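Local atomic coordinates of SAM dependent methyltransferase (Aquifex aeolicus, PDB entry 3DH0), a protein that binds S-adenosylmethionine and probably transfers its methyl group to an acceptor, as expected of a Rossmann-like methyltransferase. Residues K6-P18 and V70-V82. Sequence-based numbering, arbitrary orientation.
Sequences KFDPSKIKKLDDP and VQEEMVNYAWEKV. With SAM (S-adenosylmethionine), chain C.
Pro9 and Glu73 have the closest CA atoms across the contact, 6.5 Å apart; from there segment 6-18 diverges from helix 72-85, and Asp16 CA and Ala78 CA stand 9.6 Å apart. Ile12 lays CD1 over one face of the Tyr77 ring, a CH-pi contact 3.9 Å from the centroid. With CG anti to the backbone N (chi1 -173°), Tyr77 reaches across to segment 6-18. Tyr77 OH donates to Asp16 OD2 at 2.7 Å, on the anti side, tilted 27° out of a carboxylate plane that stands at 90° to the ring. Tyr77 OH accepts from Lys13 NZ at 3.1 Å. Lys81, one turn further along the helix, meets Asp16 in a salt bridge, though modelled doubtfully short. A phenylalanine in place of Tyr77 would probably keep the Ile12 packing but leave Asp16 and Lys13 without their shared hydroxyl. Nearer the cofactor, Met74 CE sits at the edge of the Phe7 ring, 4.0 Å from CD2, and 3.4 Å from SAM O3'. Lys6 NZ donates to SAM N7 at 2.9 Å and also pairs with Glu97. Apolar packing and the Lys13, Asp16 and Lys81 charges hold segment 6-18 against the helix, while Lys6, Phe7 and Leu15 line the S-adenosylmethionine pocket.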
ATOM      1  N   LYS A   6      11.946  -0.302  -9.773  1.00 28.28           N
ATOM      2  CA  LYS A   6      11.939  -0.595  -8.306  1.00 30.09           C
ATOM      3  C   LYS A   6      12.619   0.510  -7.511  1.00 30.26           C
ATOM      4  O   LYS A   6      13.566   1.133  -7.985  1.00 32.84           O
ATOM      5  CB  LYS A   6      12.654  -1.913  -8.009  1.00 28.92           C
ATOM      6  CG  LYS A   6      12.052  -3.140  -8.680  1.00 29.27           C
ATOM      7  CD  LYS A   6      10.580  -3.372  -8.333  1.00 27.45           C
ATOM      8  CE  LYS A   6      10.053  -4.550  -9.151  1.00 27.00           C
ATOM      9  NZ  LYS A   6       8.596  -4.736  -9.092  1.00 26.17           N
ATOM     10  N   PHE A   7      12.159   0.763  -6.296  1.00 30.00           N
ATOM     11  CA  PHE A   7      12.792   1.812  -5.521  1.00 29.46           C
ATOM     12  C   PHE A   7      14.215   1.400  -5.206  1.00 29.35           C
ATOM     13  O   PHE A   7      14.495   0.220  -5.056  1.00 30.29           O
ATOM     14  CB  PHE A   7      12.050   2.076  -4.223  1.00 27.87           C
ATOM     15  CG  PHE A   7      12.380   3.400  -3.628  1.00 27.46           C
ATOM     16  CD1 PHE A   7      11.761   4.552  -4.096  1.00 26.80           C
ATOM     17  CD2 PHE A   7      13.357   3.510  -2.643  1.00 26.62           C
ATOM     18  CE1 PHE A   7      12.106   5.800  -3.600  1.00 26.81           C
ATOM     19  CE2 PHE A   7      13.710   4.761  -2.137  1.00 28.34           C
ATOM     20  CZ  PHE A   7      13.083   5.913  -2.616  1.00 27.54           C
ATOM     21  N   ASP A   8      15.113   2.369  -5.096  1.00 30.20           N
ATOM     22  CA  ASP A   8      16.501   2.056  -4.802  1.00 31.78           C
ATOM     23  C   ASP A   8      16.826   1.919  -3.322  1.00 31.30           C
ATOM     24  O   ASP A   8      16.825   2.897  -2.570  1.00 32.02           O
ATOM     25  CB  ASP A   8      17.435   3.092  -5.415  1.00 33.26           C
ATOM     26  CG  ASP A   8      18.877   2.863  -5.011  1.00 36.92           C
ATOM     27  OD1 ASP A   8      19.399   1.750  -5.267  1.00 38.15           O
ATOM     28  OD2 ASP A   8      19.483   3.792  -4.428  1.00 39.54           O
ATOM     29  N   PRO A   9      17.136   0.693  -2.894  1.00 30.44           N
ATOM     30  CA  PRO A   9      17.480   0.346  -1.518  1.00 29.78           C
ATOM     31  C   PRO A   9      18.420   1.314  -0.778  1.00 30.03           C
ATOM     32  O   PRO A   9      18.287   1.488   0.435  1.00 31.15           O
ATOM     33  CB  PRO A   9      18.084  -1.043  -1.666  1.00 29.96           C
ATOM     34  CG  PRO A   9      17.287  -1.621  -2.761  1.00 31.40           C
ATOM     35  CD  PRO A   9      17.182  -0.499  -3.761  1.00 30.99           C
ATOM     36  N   SER A  10      19.363   1.946  -1.477  1.00 28.65           N
ATOM     37  CA  SER A  10      20.279   2.856  -0.785  1.00 28.33           C
ATOM     38  C   SER A  10      19.679   4.236  -0.500  1.00 27.99           C
ATOM     39  O   SER A  10      20.312   5.075   0.138  1.00 26.35           O
ATOM     40  CB  SER A  10      21.592   3.008  -1.567  1.00 27.42           C
ATOM     41  OG  SER A  10      21.412   3.784  -2.737  1.00 29.74           O
ATOM     42  N   LYS A  11      18.453   4.455  -0.968  1.00 27.71           N
ATOM     43  CA  LYS A  11      17.757   5.719  -0.758  1.00 27.40           C
ATOM     44  C   LYS A  11      16.639   5.551   0.264  1.00 27.30           C
ATOM     45  O   LYS A  11      15.853   6.468   0.485  1.00 26.23           O
ATOM     46  CB  LYS A  11      17.133   6.208  -2.068  1.00 28.02           C
ATOM     47  CG  LYS A  11      18.089   6.738  -3.120  1.00 28.21           C
ATOM     48  CD  LYS A  11      17.305   7.172  -4.351  1.00 27.51           C
ATOM     49  CE  LYS A  11      18.121   8.092  -5.252  1.00 29.74           C
ATOM     50  NZ  LYS A  11      19.370   7.452  -5.725  1.00 28.67           N
ATOM     51  N   ILE A  12      16.572   4.381   0.887  1.00 27.54           N
ATOM     52  CA  ILE A  12      15.517   4.074   1.849  1.00 27.98           C
ATOM     53  C   ILE A  12      15.180   5.125   2.908  1.00 28.05           C
ATOM     54  O   ILE A  12      14.037   5.208   3.356  1.00 28.26           O
ATOM     55  CB  ILE A  12      15.799   2.748   2.583  1.00 28.81           C
ATOM     56  CG1 ILE A  12      14.507   2.243   3.225  1.00 28.65           C
ATOM     57  CG2 ILE A  12      16.861   2.954   3.659  1.00 27.50           C
ATOM     58  CD1 ILE A  12      14.541   0.789   3.573  1.00 29.51           C
ATOM     59  N   LYS A  13      16.160   5.922   3.310  1.00 27.80           N
ATOM     60  CA  LYS A  13      15.921   6.940   4.318  1.00 26.63           C
ATOM     61  C   LYS A  13      14.927   7.963   3.794  1.00 27.25           C
ATOM     62  O   LYS A  13      14.316   8.705   4.562  1.00 28.32           O
ATOM     63  CB  LYS A  13      17.234   7.623   4.690  1.00 26.54           C
ATOM     64  CG  LYS A  13      17.540   7.600   6.165  1.00 23.75           C
ATOM     65  CD  LYS A  13      17.703   6.193   6.671  1.00 23.57           C
ATOM     66  CE  LYS A  13      17.690   6.173   8.192  1.00 27.08           C
ATOM     67  NZ  LYS A  13      16.422   6.738   8.743  1.00 25.84           N
ATOM     68  N   LYS A  14      14.776   8.009   2.474  1.00 26.19           N
ATOM     69  CA  LYS A  14      13.838   8.928   1.852  1.00 25.31           C
ATOM     70  C   LYS A  14      12.422   8.429   2.103  1.00 25.05           C
ATOM     71  O   LYS A  14      11.454   9.172   1.968  1.00 24.46           O
ATOM     72  CB  LYS A  14      14.086   9.015   0.349  1.00 26.57           C
ATOM     73  CG  LYS A  14      15.002  10.132  -0.103  1.00 29.87           C
ATOM     74  CD  LYS A  14      15.050  10.157  -1.634  1.00 35.38           C
ATOM     75  CE  LYS A  14      15.899  11.309  -2.187  1.00 38.25           C
ATOM     76  NZ  LYS A  14      16.342  11.124  -3.623  1.00 36.13           N
ATOM     77  N   LEU A  15      12.305   7.158   2.461  1.00 23.17           N
ATOM     78  CA  LEU A  15      11.006   6.576   2.738  1.00 24.49           C
ATOM     79  C   LEU A  15      10.693   6.663   4.237  1.00 25.48           C
ATOM     80  O   LEU A  15       9.541   6.608   4.647  1.00 25.15           O
ATOM     81  CB  LEU A  15      10.991   5.122   2.275  1.00 24.60           C
ATOM     82  CG  LEU A  15      11.285   4.877   0.787  1.00 26.38           C
ATOM     83  CD1 LEU A  15      11.463   3.374   0.523  1.00 22.60           C
ATOM     84  CD2 LEU A  15      10.160   5.469  -0.062  1.00 24.82           C
ATOM     85  N   ASP A  16      11.730   6.830   5.045  1.00 25.92           N
ATOM     86  CA  ASP A  16      11.583   6.916   6.493  1.00 26.96           C
ATOM     87  C   ASP A  16      11.783   8.375   6.934  1.00 27.67           C
ATOM     88  O   ASP A  16      12.527   8.671   7.867  1.00 26.60           O
ATOM     89  CB  ASP A  16      12.624   5.990   7.150  1.00 26.61           C
ATOM     90  CG  ASP A  16      12.229   5.550   8.545  1.00 26.10           C
ATOM     91  OD1 ASP A  16      11.024   5.608   8.862  1.00 25.32           O
ATOM     92  OD2 ASP A  16      13.118   5.132   9.319  1.00 23.78           O
ATOM     93  N   ASP A  17      11.093   9.279   6.247  1.00 28.38           N
ATOM     94  CA  ASP A  17      11.182  10.711   6.515  1.00 29.16           C
ATOM     95  C   ASP A  17       9.875  11.252   7.103  1.00 30.81           C
ATOM     96  O   ASP A  17       8.844  11.287   6.423  1.00 28.96           O
ATOM     97  CB  ASP A  17      11.509  11.439   5.211  1.00 28.73           C
ATOM     98  CG  ASP A  17      11.818  12.904   5.414  1.00 28.67           C
ATOM     99  OD1 ASP A  17      12.118  13.572   4.406  1.00 28.65           O
ATOM    100  OD2 ASP A  17      11.769  13.391   6.565  1.00 28.66           O
ATOM    101  N   PRO A  18       9.906  11.702   8.372  1.00 32.00           N
ATOM    102  CA  PRO A  18       8.691  12.225   8.997  1.00 31.37           C
ATOM    103  C   PRO A  18       8.040  13.357   8.225  1.00 31.81           C
ATOM    104  O   PRO A  18       6.885  13.688   8.474  1.00 34.67           O
ATOM    105  CB  PRO A  18       9.169  12.652  10.381  1.00 30.37           C
ATOM    106  CG  PRO A  18      10.576  12.995  10.171  1.00 30.83           C
ATOM    107  CD  PRO A  18      11.068  11.905   9.253  1.00 31.39           C
ATOM    108  N   VAL A  70       9.141  -6.964  -2.169  1.00 20.58           N
ATOM    109  CA  VAL A  70      10.011  -7.801  -2.992  1.00 21.05           C
ATOM    110  C   VAL A  70      11.488  -7.654  -2.670  1.00 22.67           C
ATOM    111  O   VAL A  70      12.260  -8.558  -2.953  1.00 22.79           O
ATOM    112  CB  VAL A  70       9.855  -7.498  -4.496  1.00 22.77           C
ATOM    113  CG1 VAL A  70       8.483  -7.941  -4.995  1.00 21.83           C
ATOM    114  CG2 VAL A  70      10.079  -6.015  -4.751  1.00 21.12           C
ATOM    115  N   GLN A  71      11.890  -6.524  -2.090  1.00 24.47           N
ATOM    116  CA  GLN A  71      13.300  -6.322  -1.761  1.00 26.05           C
ATOM    117  C   GLN A  71      13.677  -6.685  -0.332  1.00 27.21           C
ATOM    118  O   GLN A  71      13.099  -6.189   0.628  1.00 28.39           O
ATOM    119  CB  GLN A  71      13.717  -4.890  -2.084  1.00 26.43           C
ATOM    120  CG  GLN A  71      13.720  -4.616  -3.569  1.00 27.63           C
ATOM    121  CD  GLN A  71      14.433  -3.336  -3.930  1.00 30.85           C
ATOM    122  OE1 GLN A  71      13.849  -2.254  -3.908  1.00 29.95           O
ATOM    123  NE2 GLN A  71      15.716  -3.452  -4.263  1.00 32.85           N
ATOM    124  N   GLU A  72      14.662  -7.571  -0.220  1.00 27.63           N
ATOM    125  CA  GLU A  72      15.142  -8.067   1.054  1.00 26.80           C
ATOM    126  C   GLU A  72      15.617  -6.957   1.988  1.00 26.69           C
ATOM    127  O   GLU A  72      15.356  -7.003   3.195  1.00 26.16           O
ATOM    128  CB  GLU A  72      16.270  -9.084   0.818  1.00 28.69           C
ATOM    129  CG  GLU A  72      16.749  -9.780   2.099  1.00 32.06           C
ATOM    130  CD  GLU A  72      17.841 -10.814   1.880  1.00 33.70           C
ATOM    131  OE1 GLU A  72      17.673 -11.711   1.022  1.00 34.30           O
ATOM    132  OE2 GLU A  72      18.865 -10.741   2.589  1.00 34.55           O
ATOM    133  N   GLU A  73      16.311  -5.961   1.440  1.00 25.52           N
ATOM    134  CA  GLU A  73      16.803  -4.869   2.264  1.00 24.60           C
ATOM    135  C   GLU A  73      15.658  -4.086   2.880  1.00 23.31           C
ATOM    136  O   GLU A  73      15.739  -3.664   4.030  1.00 22.75           O
ATOM    137  CB  GLU A  73      17.726  -3.933   1.471  1.00 26.40           C
ATOM    138  CG  GLU A  73      17.441  -3.775  -0.008  1.00 29.39           C
ATOM    139  CD  GLU A  73      17.953  -4.950  -0.827  1.00 31.48           C
ATOM    140  OE1 GLU A  73      19.032  -5.477  -0.481  1.00 31.86           O
ATOM    141  OE2 GLU A  73      17.291  -5.338  -1.817  1.00 31.29           O
ATOM    142  N   MET A  74      14.589  -3.896   2.119  1.00 21.17           N
ATOM    143  CA  MET A  74      13.433  -3.185   2.629  1.00 20.79           C
ATOM    144  C   MET A  74      12.736  -4.036   3.685  1.00 21.75           C
ATOM    145  O   MET A  74      12.219  -3.525   4.681  1.00 22.50           O
ATOM    146  CB  MET A  74      12.459  -2.846   1.501  1.00 19.80           C
ATOM    147  CG  MET A  74      12.693  -1.490   0.862  1.00 17.46           C
ATOM    148  SD  MET A  74      14.188  -1.373  -0.105  1.00 17.77           S
ATOM    149  CE  MET A  74      13.681  -0.270  -1.341  1.00 12.50           C
ATOM    150  N   VAL A  75      12.734  -5.342   3.482  1.00 21.18           N
ATOM    151  CA  VAL A  75      12.101  -6.229   4.439  1.00 20.25           C
ATOM    152  C   VAL A  75      12.799  -6.157   5.800  1.00 20.39           C
ATOM    153  O   VAL A  75      12.156  -5.969   6.832  1.00 20.28           O
ATOM    154  CB  VAL A  75      12.108  -7.687   3.930  1.00 19.38           C
ATOM    155  CG1 VAL A  75      11.507  -8.603   4.968  1.00 16.76           C
ATOM    156  CG2 VAL A  75      11.340  -7.785   2.619  1.00 18.94           C
ATOM    157  N   ASN A  76      14.117  -6.284   5.810  1.00 19.80           N
ATOM    158  CA  ASN A  76      14.820  -6.252   7.079  1.00 20.45           C
ATOM    159  C   ASN A  76      14.794  -4.894   7.767  1.00 20.23           C
ATOM    160  O   ASN A  76      14.842  -4.810   8.985  1.00 20.54           O
ATOM    161  CB  ASN A  76      16.251  -6.761   6.902  1.00 20.45           C
ATOM    162  CG  ASN A  76      16.301  -8.242   6.516  1.00 22.78           C
ATOM    163  OD1 ASN A  76      15.631  -9.082   7.128  1.00 22.47           O
ATOM    164  ND2 ASN A  76      17.096  -8.563   5.499  1.00 21.88           N
ATOM    165  N   TYR A  77      14.695  -3.832   6.984  1.00 21.17           N
ATOM    166  CA  TYR A  77      14.653  -2.495   7.543  1.00 21.26           C
ATOM    167  C   TYR A  77      13.318  -2.292   8.248  1.00 22.57           C
ATOM    168  O   TYR A  77      13.271  -1.801   9.379  1.00 24.23           O
ATOM    169  CB  TYR A  77      14.805  -1.458   6.435  1.00 19.68           C
ATOM    170  CG  TYR A  77      14.942  -0.050   6.947  1.00 21.18           C
ATOM    171  CD1 TYR A  77      16.199   0.515   7.171  1.00 20.41           C
ATOM    172  CD2 TYR A  77      13.813   0.732   7.204  1.00 22.45           C
ATOM    173  CE1 TYR A  77      16.325   1.818   7.631  1.00 19.67           C
ATOM    174  CE2 TYR A  77      13.936   2.034   7.665  1.00 21.32           C
ATOM    175  CZ  TYR A  77      15.191   2.568   7.873  1.00 20.43           C
ATOM    176  OH  TYR A  77      15.305   3.858   8.318  1.00 20.61           O
ATOM    177  N   ALA A  78      12.236  -2.664   7.567  1.00 22.66           N
ATOM    178  CA  ALA A  78      10.888  -2.537   8.120  1.00 22.71           C
ATOM    179  C   ALA A  78      10.724  -3.411   9.355  1.00 22.04           C
ATOM    180  O   ALA A  78      10.047  -3.043  10.302  1.00 21.44           O
ATOM    181  CB  ALA A  78       9.853  -2.927   7.073  1.00 21.94           C
ATOM    182  N   TRP A  79      11.350  -4.575   9.335  1.00 22.10           N
ATOM    183  CA  TRP A  79      11.276  -5.482  10.457  1.00 22.34           C
ATOM    184  C   TRP A  79      11.911  -4.842  11.687  1.00 23.01           C
ATOM    185  O   TRP A  79      11.292  -4.790  12.745  1.00 23.59           O
ATOM    186  CB  TRP A  79      11.988  -6.788  10.110  1.00 23.24           C
ATOM    187  CG  TRP A  79      11.999  -7.764  11.220  1.00 22.83           C
ATOM    188  CD1 TRP A  79      13.089  -8.343  11.782  1.00 23.51           C
ATOM    189  CD2 TRP A  79      10.866  -8.250  11.938  1.00 23.96           C
ATOM    190  NE1 TRP A  79      12.708  -9.161  12.816  1.00 25.69           N
ATOM    191  CE2 TRP A  79      11.345  -9.121  12.930  1.00 23.79           C
ATOM    192  CE3 TRP A  79       9.487  -8.029  11.838  1.00 25.85           C
ATOM    193  CZ2 TRP A  79      10.497  -9.773  13.825  1.00 25.23           C
ATOM    194  CZ3 TRP A  79       8.637  -8.677  12.729  1.00 25.87           C
ATOM    195  CH2 TRP A  79       9.146  -9.538  13.709  1.00 27.96           C
ATOM    196  N   GLU A  80      13.144  -4.355  11.551  1.00 22.64           N
ATOM    197  CA  GLU A  80      13.820  -3.734  12.675  1.00 23.68           C
ATOM    198  C   GLU A  80      12.974  -2.566  13.157  1.00 23.41           C
ATOM    199  O   GLU A  80      13.002  -2.187  14.320  1.00 23.16           O
ATOM    200  CB  GLU A  80      15.217  -3.250  12.283  1.00 25.60           C
ATOM    201  CG  GLU A  80      15.884  -2.456  13.401  1.00 33.24           C
ATOM    202  CD  GLU A  80      17.391  -2.315  13.256  1.00 38.84           C
ATOM    203  OE1 GLU A  80      17.864  -1.832  12.198  1.00 42.67           O
ATOM    204  OE2 GLU A  80      18.115  -2.673  14.214  1.00 41.85           O
ATOM    205  N   LYS A  81      12.200  -2.001  12.254  1.00 22.83           N
ATOM    206  CA  LYS A  81      11.353  -0.897  12.625  1.00 24.32           C
ATOM    207  C   LYS A  81      10.280  -1.343  13.601  1.00 25.01           C
ATOM    208  O   LYS A  81      10.148  -0.771  14.673  1.00 26.55           O
ATOM    209  CB  LYS A  81      10.697  -0.288  11.387  1.00 25.40           C
ATOM    210  CG  LYS A  81       9.408   0.451  11.690  1.00 26.96           C
ATOM    211  CD  LYS A  81       9.563   1.949  11.558  1.00 27.88           C
ATOM    212  CE  LYS A  81       9.665   2.347  10.104  1.00 27.53           C
ATOM    213  NZ  LYS A  81      10.008   3.774   9.946  1.00 27.74           N
ATOM    214  N   VAL A  82       9.510  -2.365  13.241  1.00 25.10           N
ATOM    215  CA  VAL A  82       8.449  -2.810  14.129  1.00 26.21           C
ATOM    216  C   VAL A  82       8.966  -3.174  15.508  1.00 26.95           C
ATOM    217  O   VAL A  82       8.278  -2.950  16.510  1.00 28.25           O
ATOM    218  CB  VAL A  82       7.663  -4.028  13.565  1.00 25.43           C
ATOM    219  CG1 VAL A  82       7.315  -3.798  12.107  1.00 23.32           C
ATOM    220  CG2 VAL A  82       8.449  -5.294  13.769  1.00 25.80           C
TER
HETATM  221  N   SAM C 220       4.983   2.638   0.650  1.00 36.37           N
HETATM  222  CA  SAM C 220       6.298   2.993   1.268  1.00 37.77           C
HETATM  223  C   SAM C 220       6.141   4.168   2.206  1.00 39.30           C
HETATM  224  O   SAM C 220       5.025   4.671   2.339  1.00 40.08           O
HETATM  225  OXT SAM C 220       7.206   4.547   2.794  1.00 42.12           O
HETATM  226  CB  SAM C 220       7.304   3.341   0.176  1.00 37.25           C
HETATM  227  CG  SAM C 220       7.207   2.343  -0.905  1.00 35.07           C
HETATM  228  SD  SAM C 220       8.268   2.464  -2.372  1.00 32.83           S
HETATM  229  CE  SAM C 220       7.599   3.895  -3.221  1.00 34.32           C
HETATM  230  C5' SAM C 220       7.719   1.087  -3.265  1.00 30.92           C
HETATM  231  C4' SAM C 220       8.178  -0.260  -2.746  1.00 28.67           C
HETATM  232  O4' SAM C 220       7.537  -1.205  -3.595  1.00 27.92           O
HETATM  233  C3' SAM C 220       9.671  -0.538  -3.009  1.00 27.94           C
HETATM  234  O3' SAM C 220      10.284  -0.560  -1.688  1.00 25.83           O
HETATM  235  C2' SAM C 220       9.744  -1.931  -3.602  1.00 25.87           C
HETATM  236  O2' SAM C 220      10.714  -2.835  -3.118  1.00 25.94           O
HETATM  237  C1' SAM C 220       8.249  -2.370  -3.522  1.00 27.95           C
HETATM  238  N9  SAM C 220       7.740  -3.209  -4.590  1.00 28.48           N
HETATM  239  C8  SAM C 220       7.891  -3.108  -5.959  1.00 28.94           C
HETATM  240  N7  SAM C 220       7.269  -4.039  -6.612  1.00 28.30           N
HETATM  241  C5  SAM C 220       6.666  -4.812  -5.621  1.00 28.79           C
HETATM  242  C6  SAM C 220       5.837  -5.971  -5.670  1.00 29.45           C
HETATM  243  N6  SAM C 220       5.491  -6.552  -6.839  1.00 28.65           N
HETATM  244  N1  SAM C 220       5.384  -6.508  -4.472  1.00 30.09           N
HETATM  245  C2  SAM C 220       5.757  -5.895  -3.323  1.00 29.55           C
HETATM  246  N3  SAM C 220       6.523  -4.809  -3.173  1.00 28.67           N
HETATM  247  C4  SAM C 220       6.947  -4.311  -4.368  1.00 28.08           C